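Side-chain contacts in probable arylamine n-acetyl transferase (Mycobacterium abscessus, PDB 4GUZ), which probably transfers an acetyl group from acetyl coenzyme A to the amino group of arylamine substrates: residues D96-Q101 and A125-C130; N50-L55 and Q67-R72; G162-G167 and R188-L193. All coordinates share one frame; numbering follows the deposited sequence.

Contact 1: D96-Q101 and A125-C130; sequences DFYGIQ and AEQWLC
Ile-100 and Leu-129 mark the closest backbone approach of the two strands, yet their CA atoms are still 9.5 Å apart. That spacing is too wide for direct backbone pairing and fits two strands separated by a third, so 96-101 and 125-130 meet through side chains alone. Each strand supplies two residues that are two positions apart, Tyr-98 and Ile-100 from one and Gln-127 and Leu-129 from the other, which puts all four contributors on one face of the sheet. The polar pair is a single short hydrogen bond in which Tyr-98 OH donates to Gln-127 OE1 at 2.6 Å. Seen from the phenol, OE1 lies at the ring edge and in its plane. From the amide the fit is more oblique: the C=O...donor angle is 138° and the hydroxyl stands 36° above the carbonyl plane, away from either lone pair. The planes of ring and amide are turned 40° from each other. The amide is rotated so that its oxygen leads, with NE2 4.1 Å from Tyr-98 OH. Beyond CG the glutamine chain is extended, and this carries the amide across to the hydroxyl. The apolar pair is a single methyl-to-methyl touch, Ile-100 CD1 to Leu-129 CD1 at 3.9 Å, with the two side chains roughly perpendicular. Strand 116-123 is the intervening strand; it bonds to 96-104 through Val-120 and Met-118, and their side chains pack on those of Tyr-98 and Ile-100. On its other edge, 96-104 pairs with strand 185-196, while helix 32-45 packs against the opposite face of strand 126-130 through Trp-128 and Cys-130.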
ATOM      1  N   ASP A  96      -8.393  13.181  12.864  1.00 22.71           N
ATOM      2  CA  ASP A  96      -8.933  14.089  11.843  1.00 23.61           C
ATOM      3  C   ASP A  96      -8.168  13.764  10.562  1.00 25.64           C
ATOM      4  O   ASP A  96      -6.974  14.049  10.475  1.00 25.41           O
ATOM      5  CB  ASP A  96      -8.762  15.566  12.271  1.00 25.56           C
ATOM      6  CG  ASP A  96      -9.214  16.627  11.267  1.00 35.34           C
ATOM      7  OD1 ASP A  96      -9.857  16.260  10.252  1.00 35.97           O
ATOM      8  OD2 ASP A  96      -8.953  17.828  11.513  1.00 38.79           O
ATOM      9  N   PHE A  97      -8.813  13.096   9.608  1.00 22.88           N
ATOM     10  CA  PHE A  97      -8.091  12.665   8.402  1.00 20.90           C
ATOM     11  C   PHE A  97      -8.955  12.708   7.150  1.00 22.78           C
ATOM     12  O   PHE A  97     -10.185  12.805   7.212  1.00 21.11           O
ATOM     13  CB  PHE A  97      -7.541  11.227   8.608  1.00 22.51           C
ATOM     14  CG  PHE A  97      -8.584  10.139   8.482  1.00 24.82           C
ATOM     15  CD1 PHE A  97      -8.734   9.429   7.293  1.00 27.84           C
ATOM     16  CD2 PHE A  97      -9.443   9.848   9.543  1.00 27.58           C
ATOM     17  CE1 PHE A  97      -9.723   8.455   7.164  1.00 29.06           C
ATOM     18  CE2 PHE A  97     -10.429   8.871   9.414  1.00 30.38           C
ATOM     19  CZ  PHE A  97     -10.562   8.179   8.225  1.00 29.06           C
ATOM     20  N   TYR A  98      -8.288  12.541   6.003  1.00 18.91           N
ATOM     21  CA  TYR A  98      -8.936  12.493   4.708  1.00 17.82           C
ATOM     22  C   TYR A  98      -8.131  11.605   3.762  1.00 20.54           C
ATOM     23  O   TYR A  98      -6.943  11.334   3.985  1.00 20.15           O
ATOM     24  CB  TYR A  98      -9.157  13.910   4.134  1.00 18.40           C
ATOM     25  CG  TYR A  98      -7.920  14.747   3.901  1.00 18.88           C
ATOM     26  CD1 TYR A  98      -7.367  14.867   2.632  1.00 19.59           C
ATOM     27  CD2 TYR A  98      -7.368  15.513   4.925  1.00 20.00           C
ATOM     28  CE1 TYR A  98      -6.259  15.685   2.397  1.00 20.10           C
ATOM     29  CE2 TYR A  98      -6.249  16.320   4.707  1.00 20.32           C
ATOM     30  CZ  TYR A  98      -5.707  16.414   3.435  1.00 23.92           C
ATOM     31  OH  TYR A  98      -4.603  17.207   3.206  1.00 22.93           O
ATOM     32  N   GLY A  99      -8.826  11.120   2.757  1.00 15.89           N
ATOM     33  CA  GLY A  99      -8.257  10.303   1.706  1.00 15.61           C
ATOM     34  C   GLY A  99      -7.791  11.127   0.539  1.00 18.20           C
ATOM     35  O   GLY A  99      -8.325  12.211   0.255  1.00 16.64           O
ATOM     36  N   ILE A 100      -6.752  10.620  -0.137  1.00 14.19           N
ATOM     37  CA  ILE A 100      -6.209  11.244  -1.332  1.00 12.51           C
ATOM     38  C   ILE A 100      -5.912  10.146  -2.370  1.00 15.60           C
ATOM     39  O   ILE A 100      -5.989   8.941  -2.056  1.00 15.31           O
ATOM     40  CB  ILE A 100      -4.964  12.139  -1.054  1.00 15.36           C
ATOM     41  CG1 ILE A 100      -3.798  11.316  -0.457  1.00 14.61           C
ATOM     42  CG2 ILE A 100      -5.304  13.398  -0.234  1.00 14.85           C
ATOM     43  CD1 ILE A 100      -2.452  12.006  -0.584  1.00 17.46           C
ATOM     44  N   GLN A 101      -5.582  10.579  -3.590  1.00 13.88           N
ATOM     45  CA  GLN A 101      -5.183   9.723  -4.703  1.00 15.46           C
ATOM     46  C   GLN A 101      -3.867  10.202  -5.284  1.00 19.02           C
ATOM     47  O   GLN A 101      -3.677  11.401  -5.476  1.00 17.73           O
ATOM     48  CB  GLN A 101      -6.265   9.676  -5.797  1.00 16.93           C
ATOM     49  CG  GLN A 101      -7.468   8.855  -5.400  1.00 25.88           C
ATOM     50  CD  GLN A 101      -7.399   7.442  -5.878  1.00 42.47           C
ATOM     51  OE1 GLN A 101      -6.450   6.711  -5.602  1.00 42.34           O
ATOM     52  NE2 GLN A 101      -8.438   7.013  -6.562  1.00 36.93           N
ATOM     53  N   ALA A 125      -0.759  22.149  14.008  1.00 30.52           N
ATOM     54  CA  ALA A 125      -0.514  23.017  12.850  1.00 30.96           C
ATOM     55  C   ALA A 125       0.039  22.228  11.628  1.00 32.30           C
ATOM     56  O   ALA A 125       0.423  22.849  10.637  1.00 33.79           O
ATOM     57  CB  ALA A 125       0.457  24.130  13.233  1.00 31.82           C
ATOM     58  N   GLU A 126       0.040  20.880  11.683  1.00 25.33           N
ATOM     59  CA  GLU A 126       0.670  20.052  10.636  1.00 22.11           C
ATOM     60  C   GLU A 126      -0.247  19.026   9.912  1.00 23.50           C
ATOM     61  O   GLU A 126      -1.351  18.702  10.350  1.00 21.61           O
ATOM     62  CB  GLU A 126       1.841  19.279  11.262  1.00 22.73           C
ATOM     63  CG  GLU A 126       2.743  20.120  12.165  1.00 28.77           C
ATOM     64  CD  GLU A 126       4.054  19.483  12.568  1.00 38.55           C
ATOM     65  OE1 GLU A 126       4.100  18.841  13.642  1.00 25.31           O
ATOM     66  OE2 GLU A 126       5.052  19.673  11.837  1.00 30.73           O
ATOM     67  N   GLN A 127       0.282  18.497   8.802  1.00 17.93           N
ATOM     68  CA  GLN A 127      -0.305  17.443   7.980  1.00 17.03           C
ATOM     69  C   GLN A 127       0.719  16.316   7.799  1.00 19.63           C
ATOM     70  O   GLN A 127       1.908  16.580   7.610  1.00 21.02           O
ATOM     71  CB  GLN A 127      -0.786  18.004   6.645  1.00 18.38           C
ATOM     72  CG  GLN A 127      -2.074  18.818   6.810  1.00 27.60           C
ATOM     73  CD  GLN A 127      -2.699  19.192   5.500  1.00 35.12           C
ATOM     74  OE1 GLN A 127      -3.754  18.686   5.147  1.00 29.26           O
ATOM     75  NE2 GLN A 127      -2.071  20.099   4.766  1.00 29.37           N
ATOM     76  N   TRP A 128       0.252  15.071   7.903  1.00 18.84           N
ATOM     77  CA  TRP A 128       1.063  13.863   7.840  1.00 18.28           C
ATOM     78  C   TRP A 128       0.565  12.916   6.775  1.00 19.29           C
ATOM     79  O   TRP A 128      -0.568  12.436   6.846  1.00 18.32           O
ATOM     80  CB  TRP A 128       1.046  13.163   9.208  1.00 18.14           C
ATOM     81  CG  TRP A 128       1.730  13.978  10.262  1.00 19.52           C
ATOM     82  CD1 TRP A 128       1.169  14.937  11.048  1.00 21.96           C
ATOM     83  CD2 TRP A 128       3.129  13.957  10.586  1.00 19.29           C
ATOM     84  NE1 TRP A 128       2.124  15.499  11.865  1.00 20.74           N
ATOM     85  CE2 TRP A 128       3.340  14.932  11.589  1.00 22.72           C
ATOM     86  CE3 TRP A 128       4.226  13.214  10.124  1.00 19.84           C
ATOM     87  CZ2 TRP A 128       4.599  15.161  12.162  1.00 21.79           C
ATOM     88  CZ3 TRP A 128       5.471  13.450  10.685  1.00 21.24           C
ATOM     89  CH2 TRP A 128       5.647  14.410  11.699  1.00 21.84           C
ATOM     90  N   LEU A 129       1.436  12.599   5.813  1.00 14.73           N
ATOM     91  CA  LEU A 129       1.094  11.659   4.753  1.00 12.90           C
ATOM     92  C   LEU A 129       1.231  10.237   5.266  1.00 17.45           C
ATOM     93  O   LEU A 129       2.313   9.861   5.732  1.00 17.11           O
ATOM     94  CB  LEU A 129       2.009  11.882   3.531  1.00 12.28           C
ATOM     95  CG  LEU A 129       1.815  10.889   2.367  1.00 15.92           C
ATOM     96  CD1 LEU A 129       0.443  11.019   1.772  1.00 16.27           C
ATOM     97  CD2 LEU A 129       2.941  11.032   1.339  1.00 18.00           C
ATOM     98  N   CYS A 130       0.150   9.440   5.177  1.00 14.74           N
ATOM     99  CA  CYS A 130       0.207   8.038   5.584  1.00 14.58           C
ATOM    100  C   CYS A 130       0.055   7.169   4.336  1.00 15.92           C
ATOM    101  O   CYS A 130      -1.063   6.807   3.934  1.00 16.51           O
ATOM    102  CB  CYS A 130      -0.843   7.714   6.643  1.00 16.15           C
ATOM    103  SG  CYS A 130      -0.615   8.610   8.204  1.00 19.76           S
TER

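Contact 2: N50-L55 and Q67-R72; sequences NLDAVL and QAKLLR
Lys-69 NZ is held by three oxygens: it donates to Asp-52 OD2 at 2.8 Å, to a bound water also at 2.8 Å, and it forms a further salt bridge with Glu-81 OE2 on helix 79-92. The first two acceptors subtend about 88° at the nitrogen, so they occupy clearly separate directions around the ammonium group. The bridge to Asp-52 is short, but the ammonium lies well out of the carboxylate plane, meeting OD2 from above at 68°, and Lys-69 CE follows at 3.3 Å from that oxygen. The other carboxylate oxygen, OD1, is turned to Arg-75, whose NH2 forms a second salt bridge. The two oxygens of Asp-52 thus serve different cations, which should restrict rotation of the carboxylate. Long reach is needed, because even the nearest CA atoms, those of Asp-52 and Lys-69, are 10.8 Å apart. The lysine supplies most of it: every torsion from chi1 (-179°) to chi4 is near trans, and the chain runs straight out of helix 63-72 to meet the aspartate coming from the opposite direction. The water adds a second, indirect link. It accepts from Asp-52 N at 3.1 Å as well as from the lysine, so it bridges the ammonium to an amide of the first turn of helix 51-56. Leu-51 and Leu-70 turn to different neighbours, helices 271-282 and 79-92. Two helices that barely touch are therefore joined by charge. Along the chain of salt bridges Arg-75, Asp-52, Lys-69, Glu-81, cations and carboxylates alternate; this, together with the aspartate's place near a helix N-terminus, would favour the ionised forms at this partly exposed site.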
ATOM      1  N   ASN A  50      -1.894  -8.726  -5.106  1.00 17.54           N
ATOM      2  CA  ASN A  50      -2.994  -8.428  -6.036  1.00 17.52           C
ATOM      3  C   ASN A  50      -3.611  -9.711  -6.618  1.00 22.71           C
ATOM      4  O   ASN A  50      -4.190  -9.647  -7.711  1.00 23.79           O
ATOM      5  CB  ASN A  50      -2.425  -7.588  -7.206  1.00 14.81           C
ATOM      6  CG  ASN A  50      -1.518  -8.401  -8.131  1.00 29.66           C
ATOM      7  OD1 ASN A  50      -0.895  -9.403  -7.729  1.00 19.88           O
ATOM      8  ND2 ASN A  50      -1.504  -8.052  -9.412  1.00 23.66           N
ATOM      9  N   LEU A  51      -3.446 -10.877  -5.937  1.00 19.08           N
ATOM     10  CA  LEU A  51      -3.836 -12.166  -6.504  1.00 19.08           C
ATOM     11  C   LEU A  51      -5.336 -12.295  -6.793  1.00 25.71           C
ATOM     12  O   LEU A  51      -5.683 -13.038  -7.704  1.00 25.54           O
ATOM     13  CB  LEU A  51      -3.329 -13.369  -5.683  1.00 18.16           C
ATOM     14  CG  LEU A  51      -1.786 -13.445  -5.501  1.00 21.21           C
ATOM     15  CD1 LEU A  51      -1.373 -14.547  -4.503  1.00 20.34           C
ATOM     16  CD2 LEU A  51      -1.072 -13.609  -6.824  1.00 23.22           C
ATOM     17  N   ASP A  52      -6.204 -11.513  -6.113  1.00 22.75           N
ATOM     18  CA  ASP A  52      -7.632 -11.509  -6.400  1.00 21.62           C
ATOM     19  C   ASP A  52      -7.895 -10.914  -7.767  1.00 28.49           C
ATOM     20  O   ASP A  52      -8.770 -11.416  -8.482  1.00 29.93           O
ATOM     21  CB  ASP A  52      -8.406 -10.754  -5.316  1.00 23.52           C
ATOM     22  CG  ASP A  52      -8.665 -11.571  -4.070  1.00 25.59           C
ATOM     23  OD1 ASP A  52      -8.251 -12.760  -4.033  1.00 25.48           O
ATOM     24  OD2 ASP A  52      -9.234 -11.018  -3.116  1.00 26.81           O
ATOM     25  N   ALA A  53      -7.132  -9.876  -8.156  1.00 24.90           N
ATOM     26  CA  ALA A  53      -7.275  -9.224  -9.466  1.00 24.78           C
ATOM     27  C   ALA A  53      -6.751 -10.117 -10.570  1.00 29.18           C
ATOM     28  O   ALA A  53      -7.361 -10.195 -11.646  1.00 27.81           O
ATOM     29  CB  ALA A  53      -6.544  -7.882  -9.485  1.00 25.48           C
ATOM     30  N   VAL A  54      -5.633 -10.820 -10.300  1.00 25.52           N
ATOM     31  CA  VAL A  54      -5.032 -11.721 -11.280  1.00 25.49           C
ATOM     32  C   VAL A  54      -5.955 -12.925 -11.526  1.00 30.13           C
ATOM     33  O   VAL A  54      -6.115 -13.319 -12.678  1.00 30.54           O
ATOM     34  CB  VAL A  54      -3.603 -12.159 -10.864  1.00 29.06           C
ATOM     35  CG1 VAL A  54      -2.964 -13.057 -11.921  1.00 28.62           C
ATOM     36  CG2 VAL A  54      -2.718 -10.937 -10.601  1.00 28.53           C
ATOM     37  N   LEU A  55      -6.583 -13.466 -10.459  1.00 27.93           N
ATOM     38  CA  LEU A  55      -7.453 -14.646 -10.534  1.00 29.27           C
ATOM     39  C   LEU A  55      -8.917 -14.336 -10.873  1.00 34.18           C
ATOM     40  O   LEU A  55      -9.572 -15.192 -11.466  1.00 34.49           O
ATOM     41  CB  LEU A  55      -7.426 -15.440  -9.205  1.00 29.68           C
ATOM     42  CG  LEU A  55      -6.069 -16.038  -8.741  1.00 35.55           C
ATOM     43  CD1 LEU A  55      -6.078 -16.314  -7.244  1.00 36.30           C
ATOM     44  CD2 LEU A  55      -5.747 -17.319  -9.465  1.00 37.89           C
ATOM     45  N   GLN A  67     -11.210  -7.118   6.363  1.00 21.85           N
ATOM     46  CA  GLN A  67     -10.601  -7.548   7.633  1.00 22.25           C
ATOM     47  C   GLN A  67     -10.592  -9.077   7.776  1.00 26.99           C
ATOM     48  O   GLN A  67      -9.654  -9.617   8.362  1.00 26.63           O
ATOM     49  CB  GLN A  67     -11.241  -6.874   8.863  1.00 23.52           C
ATOM     50  CG  GLN A  67     -12.672  -7.296   9.201  1.00 32.38           C
ATOM     51  CD  GLN A  67     -13.253  -6.437  10.289  1.00 42.38           C
ATOM     52  OE1 GLN A  67     -12.546  -5.703  10.991  1.00 36.36           O
ATOM     53  NE2 GLN A  67     -14.564  -6.492  10.433  1.00 35.97           N
ATOM     54  N   ALA A  68     -11.591  -9.772   7.209  1.00 24.68           N
ATOM     55  CA  ALA A  68     -11.626 -11.242   7.237  1.00 24.07           C
ATOM     56  C   ALA A  68     -10.481 -11.814   6.376  1.00 28.15           C
ATOM     57  O   ALA A  68      -9.766 -12.700   6.825  1.00 28.05           O
ATOM     58  CB  ALA A  68     -12.977 -11.754   6.742  1.00 25.01           C
ATOM     59  N   LYS A  69     -10.268 -11.267   5.166  1.00 24.42           N
ATOM     60  CA  LYS A  69      -9.178 -11.705   4.296  1.00 23.69           C
ATOM     61  C   LYS A  69      -7.794 -11.331   4.889  1.00 27.39           C
ATOM     62  O   LYS A  69      -6.949 -12.209   5.051  1.00 26.43           O
ATOM     63  CB  LYS A  69      -9.354 -11.094   2.897  1.00 25.70           C
ATOM     64  CG  LYS A  69      -8.292 -11.496   1.874  1.00 25.90           C
ATOM     65  CD  LYS A  69      -8.343 -10.523   0.723  1.00 29.93           C
ATOM     66  CE  LYS A  69      -7.368 -10.841  -0.361  1.00 25.74           C
ATOM     67  NZ  LYS A  69      -7.424  -9.811  -1.424  1.00 28.11           N
ATOM     68  N   LEU A  70      -7.585 -10.051   5.246  1.00 23.98           N
ATOM     69  CA  LEU A  70      -6.279  -9.550   5.715  1.00 22.39           C
ATOM     70  C   LEU A  70      -5.866  -9.962   7.130  1.00 26.56           C
ATOM     71  O   LEU A  70      -4.665 -10.041   7.395  1.00 26.73           O
ATOM     72  CB  LEU A  70      -6.192  -8.006   5.596  1.00 21.71           C
ATOM     73  CG  LEU A  70      -6.338  -7.448   4.178  1.00 26.17           C
ATOM     74  CD1 LEU A  70      -5.896  -5.998   4.085  1.00 24.34           C
ATOM     75  CD2 LEU A  70      -5.551  -8.232   3.200  1.00 29.75           C
ATOM     76  N   LEU A  71      -6.818 -10.206   8.036  1.00 23.02           N
ATOM     77  CA  LEU A  71      -6.451 -10.524   9.414  1.00 22.94           C
ATOM     78  C   LEU A  71      -6.737 -11.994   9.805  1.00 27.68           C
ATOM     79  O   LEU A  71      -6.237 -12.442  10.840  1.00 27.12           O
ATOM     80  CB  LEU A  71      -7.210  -9.606  10.408  1.00 23.12           C
ATOM     81  CG  LEU A  71      -7.249  -8.083  10.213  1.00 27.98           C
ATOM     82  CD1 LEU A  71      -8.141  -7.433  11.270  1.00 27.74           C
ATOM     83  CD2 LEU A  71      -5.860  -7.462  10.318  1.00 31.12           C
ATOM     84  N   ARG A  72      -7.573 -12.712   9.032  1.00 25.31           N
ATOM     85  CA  ARG A  72      -7.998 -14.064   9.415  1.00 26.21           C
ATOM     86  C   ARG A  72      -7.694 -15.165   8.372  1.00 30.82           C
ATOM     87  O   ARG A  72      -8.103 -16.312   8.550  1.00 31.15           O
ATOM     88  CB  ARG A  72      -9.495 -14.050   9.766  1.00 27.03           C
ATOM     89  CG  ARG A  72      -9.788 -13.065  10.894  1.00 27.85           C
ATOM     90  CD  ARG A  72     -11.162 -13.223  11.508  1.00 32.37           C
ATOM     91  NE  ARG A  72     -12.207 -12.601  10.703  1.00 41.45           N
ATOM     92  CZ  ARG A  72     -12.842 -11.480  11.023  1.00 48.54           C
ATOM     93  NH1 ARG A  72     -12.520 -10.819  12.126  1.00 42.18           N
ATOM     94  NH2 ARG A  72     -13.801 -11.009  10.243  1.00 31.71           N
TER
HETATM   95  O   HOH W   1      -5.531 -10.107  -3.409  1.00 23.68           O

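Contact 3: G162-G167 and R188-L193; sequences GEVTPG and RHTFVL
Van der Waals packing accounts for the meeting of Val-164 with Thr-190, with no hydrogen bond between the segments. The CB atoms of Val-164 and Thr-190 are 3.8 Å apart, and their CA atoms 6.4 Å, so the two residues press together near their backbones. The two side chains run antiparallel, side by side, rather than meeting at their ends. Thr-190 brings its methyl as well as its CB: CG2 lies 3.9 Å from Val-164 CB and 4.1 Å from Val-164 CG1. With OG1 between the backbone N and the carbonyl carbon (chi1 65°), that methyl is left beside the backbone N, where it meets the valine. Polar bonds act within the loop instead. Gly-167 N donates to Glu-163 OE2 at 2.8 Å, nearly straight at 169° and onto the oxygen's anti lone pair, so the glutamate side chain ties the loop across its own width. Glu-163 also centres an inverse gamma turn, closed by a weak bond from Val-164 N to Gly-162 O. Positive phi at Gly-167 suits glycine. Val-164 and Thr-190 also both touch Thr-172 of strand 170-176. Phe-191 points away from the loop, and His-189 bonds through NE2 to Asp-131 of the Cys-His-Asp pattern expected in this enzyme family. The arrangement is that of a beta hairpin, 155-162 to 170-176, whose connecting loop folds over the next strand, 185-196; there Arg-188 and His-189, both opposite Leu-173, form a classic beta bulge.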
ATOM      1  N   GLY A 162       5.433  21.000  -6.045  1.00 17.00           N
ATOM      2  CA  GLY A 162       5.576  21.699  -7.315  1.00 16.58           C
ATOM      3  C   GLY A 162       4.393  21.520  -8.237  1.00 19.18           C
ATOM      4  O   GLY A 162       3.359  20.974  -7.851  1.00 17.39           O
ATOM      5  N   GLU A 163       4.577  21.921  -9.484  1.00 16.06           N
ATOM      6  CA  GLU A 163       3.575  21.765 -10.536  1.00 15.15           C
ATOM      7  C   GLU A 163       3.762  20.375 -11.092  1.00 19.47           C
ATOM      8  O   GLU A 163       4.339  20.188 -12.157  1.00 20.09           O
ATOM      9  CB  GLU A 163       3.745  22.869 -11.593  1.00 16.66           C
ATOM     10  CG  GLU A 163       2.586  22.904 -12.583  1.00 19.97           C
ATOM     11  CD  GLU A 163       2.615  24.042 -13.585  1.00 36.85           C
ATOM     12  OE1 GLU A 163       3.599  24.814 -13.584  1.00 27.87           O
ATOM     13  OE2 GLU A 163       1.631  24.184 -14.345  1.00 23.88           O
ATOM     14  N   VAL A 164       3.297  19.381 -10.337  1.00 16.20           N
ATOM     15  CA  VAL A 164       3.506  17.962 -10.622  1.00 16.24           C
ATOM     16  C   VAL A 164       2.934  17.562 -11.982  1.00 19.53           C
ATOM     17  O   VAL A 164       3.546  16.774 -12.699  1.00 18.06           O
ATOM     18  CB  VAL A 164       2.987  17.062  -9.474  1.00 18.56           C
ATOM     19  CG1 VAL A 164       3.828  17.275  -8.222  1.00 17.58           C
ATOM     20  CG2 VAL A 164       1.504  17.309  -9.163  1.00 17.97           C
ATOM     21  N   THR A 165       1.794  18.157 -12.341  1.00 16.77           N
ATOM     22  CA  THR A 165       1.102  17.979 -13.613  1.00 16.25           C
ATOM     23  C   THR A 165       0.655  19.394 -13.997  1.00 19.01           C
ATOM     24  O   THR A 165       0.549  20.235 -13.095  1.00 16.63           O
ATOM     25  CB  THR A 165      -0.034  16.938 -13.484  1.00 16.69           C
ATOM     26  OG1 THR A 165      -0.949  17.367 -12.489  1.00 17.00           O
ATOM     27  CG2 THR A 165       0.460  15.533 -13.144  1.00 14.67           C
ATOM     28  N   PRO A 166       0.434  19.722 -15.286  1.00 18.98           N
ATOM     29  CA  PRO A 166       0.135  21.124 -15.653  1.00 18.87           C
ATOM     30  C   PRO A 166      -1.064  21.754 -14.920  1.00 22.10           C
ATOM     31  O   PRO A 166      -2.143  21.182 -14.850  1.00 20.82           O
ATOM     32  CB  PRO A 166      -0.115  21.034 -17.168  1.00 20.99           C
ATOM     33  CG  PRO A 166       0.775  19.924 -17.598  1.00 25.09           C
ATOM     34  CD  PRO A 166       0.597  18.887 -16.499  1.00 20.99           C
ATOM     35  N   GLY A 167      -0.821  22.924 -14.339  1.00 21.05           N
ATOM     36  CA  GLY A 167      -1.802  23.706 -13.590  1.00 20.65           C
ATOM     37  C   GLY A 167      -2.131  23.144 -12.223  1.00 22.75           C
ATOM     38  O   GLY A 167      -2.986  23.691 -11.523  1.00 21.48           O
ATOM     39  N   ARG A 188       8.345   8.123  -7.281  1.00 16.12           N
ATOM     40  CA  ARG A 188       7.426   7.006  -7.036  1.00 15.82           C
ATOM     41  C   ARG A 188       6.055   7.402  -7.534  1.00 18.10           C
ATOM     42  O   ARG A 188       5.539   6.826  -8.474  1.00 18.34           O
ATOM     43  CB  ARG A 188       7.345   6.638  -5.549  1.00 16.51           C
ATOM     44  CG  ARG A 188       8.243   5.531  -5.139  1.00 26.46           C
ATOM     45  CD  ARG A 188       7.867   5.091  -3.749  1.00 24.76           C
ATOM     46  NE  ARG A 188       8.815   4.085  -3.293  1.00 22.08           N
ATOM     47  CZ  ARG A 188       8.753   3.474  -2.125  1.00 28.33           C
ATOM     48  NH1 ARG A 188       7.796   3.781  -1.255  1.00 18.60           N
ATOM     49  NH2 ARG A 188       9.665   2.567  -1.799  1.00 21.13           N
ATOM     50  N   HIS A 189       5.467   8.406  -6.888  1.00 15.49           N
ATOM     51  CA  HIS A 189       4.156   8.921  -7.256  1.00 13.74           C
ATOM     52  C   HIS A 189       4.088  10.428  -7.066  1.00 16.40           C
ATOM     53  O   HIS A 189       4.937  11.020  -6.388  1.00 14.18           O
ATOM     54  CB  HIS A 189       3.051   8.225  -6.418  1.00 14.24           C
ATOM     55  CG  HIS A 189       3.207   8.290  -4.922  1.00 16.83           C
ATOM     56  ND1 HIS A 189       3.041   9.473  -4.228  1.00 18.42           N
ATOM     57  CD2 HIS A 189       3.377   7.279  -4.032  1.00 18.01           C
ATOM     58  CE1 HIS A 189       3.213   9.170  -2.956  1.00 17.50           C
ATOM     59  NE2 HIS A 189       3.381   7.847  -2.785  1.00 17.98           N
ATOM     60  N   THR A 190       3.082  11.042  -7.680  1.00 13.99           N
ATOM     61  CA  THR A 190       2.738  12.451  -7.472  1.00 13.84           C
ATOM     62  C   THR A 190       1.362  12.443  -6.835  1.00 17.02           C
ATOM     63  O   THR A 190       0.585  11.534  -7.102  1.00 17.69           O
ATOM     64  CB  THR A 190       2.765  13.307  -8.752  1.00 18.84           C
ATOM     65  OG1 THR A 190       1.742  12.869  -9.661  1.00 16.39           O
ATOM     66  CG2 THR A 190       4.143  13.352  -9.423  1.00 15.78           C
ATOM     67  N   PHE A 191       1.054  13.408  -5.993  1.00 12.61           N
ATOM     68  CA  PHE A 191      -0.287  13.469  -5.401  1.00 12.25           C
ATOM     69  C   PHE A 191      -0.698  14.915  -5.201  1.00 16.16           C
ATOM     70  O   PHE A 191       0.139  15.800  -5.163  1.00 13.06           O
ATOM     71  CB  PHE A 191      -0.395  12.680  -4.075  1.00 13.41           C
ATOM     72  CG  PHE A 191       0.550  13.111  -2.968  1.00 13.78           C
ATOM     73  CD1 PHE A 191       1.815  12.560  -2.862  1.00 15.36           C
ATOM     74  CD2 PHE A 191       0.152  14.040  -2.012  1.00 15.00           C
ATOM     75  CE1 PHE A 191       2.699  12.980  -1.860  1.00 16.46           C
ATOM     76  CE2 PHE A 191       1.021  14.456  -1.011  1.00 17.71           C
ATOM     77  CZ  PHE A 191       2.284  13.907  -0.924  1.00 16.45           C
ATOM     78  N   VAL A 192      -2.003  15.126  -5.065  1.00 15.25           N
ATOM     79  CA  VAL A 192      -2.654  16.400  -4.751  1.00 14.70           C
ATOM     80  C   VAL A 192      -3.518  16.122  -3.518  1.00 19.67           C
ATOM     81  O   VAL A 192      -3.907  14.973  -3.291  1.00 18.22           O
ATOM     82  CB  VAL A 192      -3.454  16.973  -5.945  1.00 16.88           C
ATOM     83  CG1 VAL A 192      -2.522  17.326  -7.113  1.00 16.09           C
ATOM     84  CG2 VAL A 192      -4.562  16.030  -6.381  1.00 16.42           C
ATOM     85  N   LEU A 193      -3.825  17.157  -2.734  1.00 18.91           N
ATOM     86  CA  LEU A 193      -4.578  16.968  -1.505  1.00 18.50           C
ATOM     87  C   LEU A 193      -6.090  16.986  -1.699  1.00 19.67           C
ATOM     88  O   LEU A 193      -6.800  16.955  -0.695  1.00 18.27           O
ATOM     89  CB  LEU A 193      -4.182  18.026  -0.484  1.00 18.93           C
ATOM     90  CG  LEU A 193      -2.676  18.084  -0.121  1.00 23.33           C
ATOM     91  CD1 LEU A 193      -2.428  19.181   0.898  1.00 23.73           C
ATOM     92  CD2 LEU A 193      -2.165  16.718   0.392  1.00 22.52           C
TER

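Contacts 1 and 3 are buried and both reach the same antiparallel sheet, contact 3 through strand 185-196, the neighbour of 96-104, and the loop folded on it; contact 2 lies at the surface, on the opposite side of the chain's centre from both, and joins two helices. Phe-191 connects the two sheet contacts, with its CD2 3.6 Å from Ile-100 CD1 and its CZ 3.7 Å from Leu-129 CD2. Chemistry follows location. Contact 1 combines a neutral hydrogen bond with methyl packing, contact 3 relies across its segments on apolar packing alone, and contact 2 depends on ions and water. Its centre is about 26 Å from that of contact 1 and 30 Å from that of contact 3.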